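Long-range contacts in inosine-uridine nucleoside N-ribohydrolase (Xanthomonas oryzae pv. oryzae, PDB 4KL0), which binds calcium and probably hydrolyses the N-glycosidic bond of nucleosides, its role as a bacterial effector being unknown: residues Q98-T103 / A201-A206; A152-A157 / H205-L210. All blocks are in the same frame, centred on the assembly; numbering follows the deposited sequence.

Contact 1 (Q98-T103 / A201-A206); sequences QDYPMT and ATDIHA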
ATOM      1  N   GLN A  98      16.990   4.767  -1.543  1.00 17.03           N
ATOM      2  CA  GLN A  98      18.266   5.117  -0.903  1.00 18.70           C
ATOM      3  C   GLN A  98      18.372   4.821   0.614  1.00 21.64           C
ATOM      4  O   GLN A  98      17.384   4.509   1.307  1.00 15.00           O
ATOM      5  CB  GLN A  98      18.545   6.596  -1.163  1.00 22.13           C
ATOM      6  CG  GLN A  98      17.678   7.509  -0.315  1.00 24.75           C
ATOM      7  CD  GLN A  98      17.979   8.989  -0.496  1.00 28.71           C
ATOM      8  OE1 GLN A  98      18.404   9.675   0.462  1.00 33.77           O
ATOM      9  NE2 GLN A  98      17.735   9.496  -1.695  1.00 26.29           N
ATOM     10  N   ASP A  99      19.583   4.917   1.159  1.00 17.83           N
ATOM     11  CA  ASP A  99      19.801   4.666   2.559  1.00 19.36           C
ATOM     12  C   ASP A  99      19.094   5.680   3.452  1.00 17.10           C
ATOM     13  O   ASP A  99      18.916   6.839   3.096  1.00 19.92           O
ATOM     14  CB  ASP A  99      21.302   4.771   2.850  1.00 20.76           C
ATOM     15  CG  ASP A  99      22.071   3.483   2.499  1.00 28.08           C
ATOM     16  OD1 ASP A  99      21.452   2.405   2.248  1.00 24.09           O
ATOM     17  OD2 ASP A  99      23.337   3.563   2.501  1.00 31.56           O
ATOM     18  N   TYR A 100      18.750   5.255   4.640  1.00 18.39           N
ATOM     19  CA  TYR A 100      18.137   6.162   5.558  1.00 17.34           C
ATOM     20  C   TYR A 100      18.576   5.725   6.937  1.00 19.58           C
ATOM     21  O   TYR A 100      19.070   4.619   7.123  1.00 20.38           O
ATOM     22  CB  TYR A 100      16.580   6.124   5.351  1.00 16.40           C
ATOM     23  CG  TYR A 100      15.966   4.816   5.739  1.00 15.21           C
ATOM     24  CD1 TYR A 100      15.535   4.586   7.032  1.00 13.94           C
ATOM     25  CD2 TYR A 100      15.902   3.802   4.815  1.00 16.76           C
ATOM     26  CE1 TYR A 100      14.983   3.355   7.391  1.00 16.06           C
ATOM     27  CE2 TYR A 100      15.374   2.584   5.136  1.00 13.68           C
ATOM     28  CZ  TYR A 100      14.942   2.364   6.432  1.00 14.90           C
ATOM     29  OH  TYR A 100      14.409   1.128   6.761  1.00 14.21           O
ATOM     30  N   PRO A 101      18.415   6.589   7.942  1.00 19.94           N
ATOM     31  CA  PRO A 101      18.900   6.264   9.294  1.00 22.82           C
ATOM     32  C   PRO A 101      18.076   5.173  10.018  1.00 22.98           C
ATOM     33  O   PRO A 101      16.850   5.220   9.926  1.00 24.51           O
ATOM     34  CB  PRO A 101      18.793   7.604  10.014  1.00 25.16           C
ATOM     35  CG  PRO A 101      17.764   8.366   9.287  1.00 27.85           C
ATOM     36  CD  PRO A 101      17.874   7.952   7.827  1.00 23.00           C
ATOM     37  N   MET A 102      18.735   4.202  10.670  1.00 25.73           N
ATOM     38  CA  MET A 102      18.106   3.066  11.379  1.00 25.25           C
ATOM     39  C   MET A 102      18.771   2.842  12.747  1.00 28.04           C
ATOM     40  O   MET A 102      19.973   2.572  12.801  1.00 32.36           O
ATOM     41  CB  MET A 102      18.269   1.759  10.550  1.00 29.87           C
ATOM     42  CG  MET A 102      17.029   1.167   9.829  1.00 25.39           C
ATOM     43  SD  MET A 102      17.307  -0.378   8.875  1.00 18.48           S
ATOM     44  CE  MET A 102      18.449   0.289   7.675  1.00 21.45           C
ATOM     45  N   THR A 103      18.032   2.938  13.847  1.00 25.91           N
ATOM     46  CA  THR A 103      18.552   2.529  15.139  1.00 26.84           C
ATOM     47  C   THR A 103      18.662   0.999  15.183  1.00 28.55           C
ATOM     48  O   THR A 103      18.203   0.285  14.255  1.00 26.25           O
ATOM     49  CB  THR A 103      17.576   2.919  16.251  1.00 29.87           C
ATOM     50  OG1 THR A 103      16.351   2.156  16.101  1.00 27.33           O
ATOM     51  CG2 THR A 103      17.260   4.400  16.168  1.00 28.93           C
ATOM     52  N   ALA A 201       7.028   6.583  10.834  1.00 11.42           N
ATOM     53  CA  ALA A 201       8.110   6.191  11.777  1.00 11.80           C
ATOM     54  C   ALA A 201       9.276   5.456  11.115  1.00 12.50           C
ATOM     55  O   ALA A 201      10.385   5.473  11.673  1.00 15.19           O
ATOM     56  CB  ALA A 201       7.541   5.357  12.866  1.00 11.81           C
ATOM     57  N   THR A 202       9.057   4.929   9.904  1.00 12.34           N
ATOM     58  CA  THR A 202      10.163   4.293   9.167  1.00 13.42           C
ATOM     59  C   THR A 202      11.324   5.269   8.985  1.00 12.47           C
ATOM     60  O   THR A 202      12.492   4.895   9.199  1.00 14.51           O
ATOM     61  CB  THR A 202       9.703   3.746   7.798  1.00 13.80           C
ATOM     62  OG1 THR A 202       8.764   2.671   8.000  1.00 13.02           O
ATOM     63  CG2 THR A 202      10.921   3.214   7.012  1.00 14.28           C
ATOM     64  N   ASP A 203      11.008   6.517   8.600  1.00 12.55           N
ATOM     65  CA  ASP A 203      12.029   7.578   8.486  1.00 12.32           C
ATOM     66  C   ASP A 203      11.252   8.866   8.787  1.00 13.46           C
ATOM     67  O   ASP A 203      10.656   9.491   7.886  1.00 12.69           O
ATOM     68  CB  ASP A 203      12.649   7.573   7.086  1.00 13.60           C
ATOM     69  CG  ASP A 203      13.665   8.691   6.856  1.00 16.83           C
ATOM     70  OD1 ASP A 203      13.803   9.603   7.737  1.00 17.35           O
ATOM     71  OD2 ASP A 203      14.289   8.667   5.763  1.00 17.92           O
ATOM     72  N   ILE A 204      11.270   9.251  10.055  1.00 14.31           N
ATOM     73  CA  ILE A 204      10.372  10.344  10.473  1.00 13.48           C
ATOM     74  C   ILE A 204      10.794  11.702   9.889  1.00 15.74           C
ATOM     75  O   ILE A 204       9.912  12.532   9.630  1.00 15.90           O
ATOM     76  CB  ILE A 204      10.201  10.386  11.986  1.00 16.42           C
ATOM     77  CG1 ILE A 204       9.043  11.344  12.342  1.00 16.67           C
ATOM     78  CG2 ILE A 204      11.509  10.850  12.617  1.00 17.58           C
ATOM     79  CD1 ILE A 204       7.704  10.959  11.756  1.00 16.68           C
ATOM     80  N   HIS A 205      12.100  11.919   9.679  1.00 17.02           N
ATOM     81  CA  HIS A 205      12.584  13.189   9.105  1.00 19.15           C
ATOM     82  C   HIS A 205      12.173  13.303   7.675  1.00 17.44           C
ATOM     83  O   HIS A 205      11.730  14.370   7.252  1.00 17.47           O
ATOM     84  CB  HIS A 205      14.106  13.316   9.227  1.00 22.88           C
ATOM     85  CG  HIS A 205      14.563  13.093  10.632  1.00 28.47           C
ATOM     86  ND1 HIS A 205      14.090  13.860  11.678  1.00 33.03           N
ATOM     87  CD2 HIS A 205      15.318  12.116  11.185  1.00 30.04           C
ATOM     88  CE1 HIS A 205      14.576  13.396  12.816  1.00 29.61           C
ATOM     89  NE2 HIS A 205      15.336  12.347  12.543  1.00 32.16           N
ATOM     90  N   ALA A 206      12.304  12.215   6.915  1.00 15.58           N
ATOM     91  CA  ALA A 206      11.749  12.221   5.550  1.00 16.19           C
ATOM     92  C   ALA A 206      10.228  12.427   5.518  1.00 12.05           C
ATOM     93  O   ALA A 206       9.738  13.116   4.623  1.00 12.98           O
ATOM     94  CB  ALA A 206      12.084  10.919   4.828  1.00 13.71           C
TER
HETATM   95  O   HOH W   1      14.408   6.065  10.564  1.00 24.35           O

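Contact 2 (A152-A157 / H205-L210); sequences AGMTDA and HAARAL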
ATOM      1  N   ALA A 152       4.590   3.151   2.217  1.00  9.21           N
ATOM      2  CA  ALA A 152       5.774   2.770   2.990  1.00  7.88           C
ATOM      3  C   ALA A 152       6.437   4.000   3.501  1.00 10.82           C
ATOM      4  O   ALA A 152       5.860   5.069   3.344  1.00 11.35           O
ATOM      5  CB  ALA A 152       6.802   1.975   2.090  1.00 10.05           C
ATOM      6  N   GLY A 153       7.670   3.865   4.023  1.00 11.04           N
ATOM      7  CA  GLY A 153       8.418   5.021   4.530  1.00 10.97           C
ATOM      8  C   GLY A 153       8.719   5.968   3.390  1.00 11.05           C
ATOM      9  O   GLY A 153       8.671   5.617   2.187  1.00 11.38           O
ATOM     10  N   MET A 154       9.040   7.207   3.762  1.00 11.29           N
ATOM     11  CA  MET A 154       9.000   8.260   2.779  1.00 11.66           C
ATOM     12  C   MET A 154      10.394   8.769   2.400  1.00 11.89           C
ATOM     13  O   MET A 154      10.476   9.825   1.765  1.00 14.13           O
ATOM     14  CB  MET A 154       8.140   9.407   3.344  1.00 12.51           C
ATOM     15  CG  MET A 154       6.655   9.127   3.035  1.00 14.83           C
ATOM     16  SD  MET A 154       5.409   9.807   4.195  1.00 10.18           S
ATOM     17  CE  MET A 154       5.162   8.373   5.199  1.00 17.14           C
ATOM     18  N   THR A 155      11.454   8.005   2.678  1.00 11.45           N
ATOM     19  CA  THR A 155      12.831   8.453   2.297  1.00 12.40           C
ATOM     20  C   THR A 155      12.902   8.864   0.817  1.00 15.08           C
ATOM     21  O   THR A 155      13.422   9.946   0.449  1.00 15.34           O
ATOM     22  CB  THR A 155      13.770   7.284   2.503  1.00 15.45           C
ATOM     23  OG1 THR A 155      13.672   6.850   3.864  1.00 14.24           O
ATOM     24  CG2 THR A 155      15.196   7.629   2.129  1.00 17.30           C
ATOM     25  N   ASP A 156      12.408   8.002  -0.057  1.00 13.24           N
ATOM     26  CA  ASP A 156      12.470   8.270  -1.518  1.00 13.03           C
ATOM     27  C   ASP A 156      11.421   9.245  -2.017  1.00 14.48           C
ATOM     28  O   ASP A 156      11.698  10.048  -2.955  1.00 16.74           O
ATOM     29  CB  ASP A 156      12.411   6.944  -2.278  1.00 15.37           C
ATOM     30  CG  ASP A 156      13.436   5.990  -1.747  1.00 17.54           C
ATOM     31  OD1 ASP A 156      14.648   6.314  -1.826  1.00 18.64           O
ATOM     32  OD2 ASP A 156      13.077   4.946  -1.203  1.00 17.73           O
ATOM     33  N   ALA A 157      10.195   9.180  -1.486  1.00 13.44           N
ATOM     34  CA  ALA A 157       9.210  10.150  -1.893  1.00 11.29           C
ATOM     35  C   ALA A 157       9.663  11.559  -1.544  1.00 13.53           C
ATOM     36  O   ALA A 157       9.435  12.473  -2.318  1.00 13.92           O
ATOM     37  CB  ALA A 157       7.818   9.833  -1.231  1.00 15.24           C
ATOM     38  N   HIS A 205      12.100  11.919   9.679  1.00 17.02           N
ATOM     39  CA  HIS A 205      12.584  13.189   9.105  1.00 19.15           C
ATOM     40  C   HIS A 205      12.173  13.303   7.675  1.00 17.44           C
ATOM     41  O   HIS A 205      11.730  14.370   7.252  1.00 17.47           O
ATOM     42  CB  HIS A 205      14.106  13.316   9.227  1.00 22.88           C
ATOM     43  CG  HIS A 205      14.563  13.093  10.632  1.00 28.47           C
ATOM     44  ND1 HIS A 205      14.090  13.860  11.678  1.00 33.03           N
ATOM     45  CD2 HIS A 205      15.318  12.116  11.185  1.00 30.04           C
ATOM     46  CE1 HIS A 205      14.576  13.396  12.816  1.00 29.61           C
ATOM     47  NE2 HIS A 205      15.336  12.347  12.543  1.00 32.16           N
ATOM     48  N   ALA A 206      12.304  12.215   6.915  1.00 15.58           N
ATOM     49  CA  ALA A 206      11.749  12.221   5.550  1.00 16.19           C
ATOM     50  C   ALA A 206      10.228  12.427   5.518  1.00 12.05           C
ATOM     51  O   ALA A 206       9.738  13.116   4.623  1.00 12.98           O
ATOM     52  CB  ALA A 206      12.084  10.919   4.828  1.00 13.71           C
ATOM     53  N   ALA A 207       9.472  11.817   6.457  1.00 13.28           N
ATOM     54  CA  ALA A 207       8.024  12.048   6.514  1.00 11.84           C
ATOM     55  C   ALA A 207       7.731  13.527   6.808  1.00 14.17           C
ATOM     56  O   ALA A 207       6.857  14.107   6.176  1.00 15.54           O
ATOM     57  CB  ALA A 207       7.342  11.216   7.557  1.00 13.86           C
ATOM     58  N   ARG A 208       8.444  14.119   7.750  1.00 15.53           N
ATOM     59  CA  ARG A 208       8.219  15.557   7.985  1.00 16.39           C
ATOM     60  C   ARG A 208       8.560  16.373   6.725  1.00 15.25           C
ATOM     61  O   ARG A 208       7.864  17.342   6.421  1.00 17.76           O
ATOM     62  CB  ARG A 208       9.089  16.026   9.164  1.00 15.64           C
ATOM     63  CG  ARG A 208       8.621  15.428  10.432  1.00 15.37           C
ATOM     64  CD  ARG A 208       9.497  15.777  11.652  1.00 19.88           C
ATOM     65  NE  ARG A 208       8.752  15.314  12.814  1.00 23.19           N
ATOM     66  CZ  ARG A 208       9.262  14.822  13.924  1.00 27.85           C
ATOM     67  NH1 ARG A 208      10.594  14.735  14.070  1.00 25.07           N
ATOM     68  NH2 ARG A 208       8.404  14.420  14.889  1.00 26.95           N
ATOM     69  N   ALA A 209       9.645  16.046   6.053  1.00 14.96           N
ATOM     70  CA  ALA A 209      10.046  16.821   4.877  1.00 14.85           C
ATOM     71  C   ALA A 209       8.941  16.701   3.797  1.00 18.36           C
ATOM     72  O   ALA A 209       8.616  17.672   3.085  1.00 19.15           O
ATOM     73  CB  ALA A 209      11.360  16.343   4.360  1.00 17.39           C
ATOM     74  N   LEU A 210       8.389  15.499   3.637  1.00 14.39           N
ATOM     75  CA  LEU A 210       7.417  15.266   2.569  1.00 15.74           C
ATOM     76  C   LEU A 210       6.107  15.998   2.827  1.00 16.10           C
ATOM     77  O   LEU A 210       5.626  16.709   1.901  1.00 17.21           O
ATOM     78  CB  LEU A 210       7.209  13.748   2.292  1.00 14.57           C
ATOM     79  CG  LEU A 210       6.195  13.426   1.201  1.00 15.41           C
ATOM     80  CD1 LEU A 210       6.757  13.710  -0.197  1.00 18.28           C
ATOM     81  CD2 LEU A 210       5.765  11.950   1.303  1.00 19.62           C
TER

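Contact 1 (Q98-T103 / A201-A206)
Tyr-100 and Asp-203 bring the two backbones closest, with 6.9 Å between Tyr-100 CA and Asp-203 CA. Segment 98-103 is irregular throughout, whereas 201-206 includes residues of helix 198-202 and the start of helix 204-216, with Asp-203 at the junction. No direct hydrogen bond joins the segments. One water instead donates to both Pro-101 O and Thr-202 O, at 2.7 Å from the former and 2.6 Å from the latter, and so bridges two carbonyl oxygens, both acceptors, that could not bond to each other; it lies in the plane of the Tyr-100 ring, at its edge.

Tyr-100 supplies most of the surface covered on its segment. Its CG stands between the backbone N and the carbonyl carbon (chi1 67°), and the ring slants past the Thr-202 carbonyl: Tyr-100 CE1 comes within 3.4 Å of Thr-202 O, while Tyr-100 OH passes 4.1 Å from Thr-202 CG2. The phenol oxygen is held beyond this contact, by His-110 and by the backbone N of Gly-68. Asp-203 runs past the tyrosine in the opposite direction, its carboxylate plane turned 20° from the ring plane, and Asp-203 OD2 lies 3.4 Å from Tyr-100 CB. Pro-101 CD is a more distant neighbour of the same oxygen.

The two carboxylate oxygens of Asp-203 have separate tasks. Asp-203 OD1 accepts from Ala-206 N at 3.1 Å with a nearly straight N-H...O angle of 172°, although the donor sits well above the carboxylate plane; OD2 bonds to Thr-155 OG1. Bonding at both oxygens should restrict rotation of the group. The OD1 bond makes Asp-203 a classical N-cap of helix 204-216, here packed against the loop between strand 93-96 and helix 104-110.

Contact 2 (A152-A157 / H205-L210)
Met-154 and Leu-210 cross at about a right angle. Met-154 CB lies 4.0 Å from Leu-210 CD2 and also faces the backbone of Ala-207. CG is set beside the backbone N, opposite the carbonyl carbon (chi1 -85°), which carries it against the leucine: Met-154 CG to Leu-210 CD2 is 3.4 Å, tighter than usual. Met-154 SD remains near that methyl and meets Ala-207 CB at 4.1 Å; the chain then bends at chi3, and Met-154 CE lies 4.3 Å from Ala-207 CB. Leu-210 CD2 is thus flanked by three successive methionine atoms and, 3.9 Å away, by Ala-157 CB. The other branch, Leu-210 CD1, reaches Ala-157 O at 3.6 Å.

Nearer the start of helix 155-163 the small methyl of Ala-206 allows close approach, its CB lying 3.6 Å from Thr-155 CA and equally near Met-154 O. The CA atoms of Thr-155 and Ala-206 are accordingly only 5.1 Å apart. This buried, largely apolar seam joins the beginning of helix 155-163, which follows strand 146-150, to helix 204-216, which precedes strand 221-224; Asn-199 and Asn-200 of helix 198-202 border Met-154, and Phe-33 of strand 28-34 touches Ala-157.

Overall arrangement
Contacts 1 and 2 have centres 8 Å apart and share the first turn of helix 204-216 through His-205 and Ala-206. Two probable hydrogen bonds run from segment 152-157 to contact 1, one to each of its segments: Asp-203 OD2 lies 2.7 Å from Thr-155 OG1, and Gln-98 N lies 2.8 Å from Asp-156 OD1. The bound calcium ion, coordinated by Asp-35, Asp-42, Ile-151 and Asp-318, is about 8 Å from the Thr-202 side chain and about 10 Å from that of Met-154; neither contact supplies a ligand of this ion. The shared His-205 is a ligand of a second calcium site, whose ion is not bound to this chain.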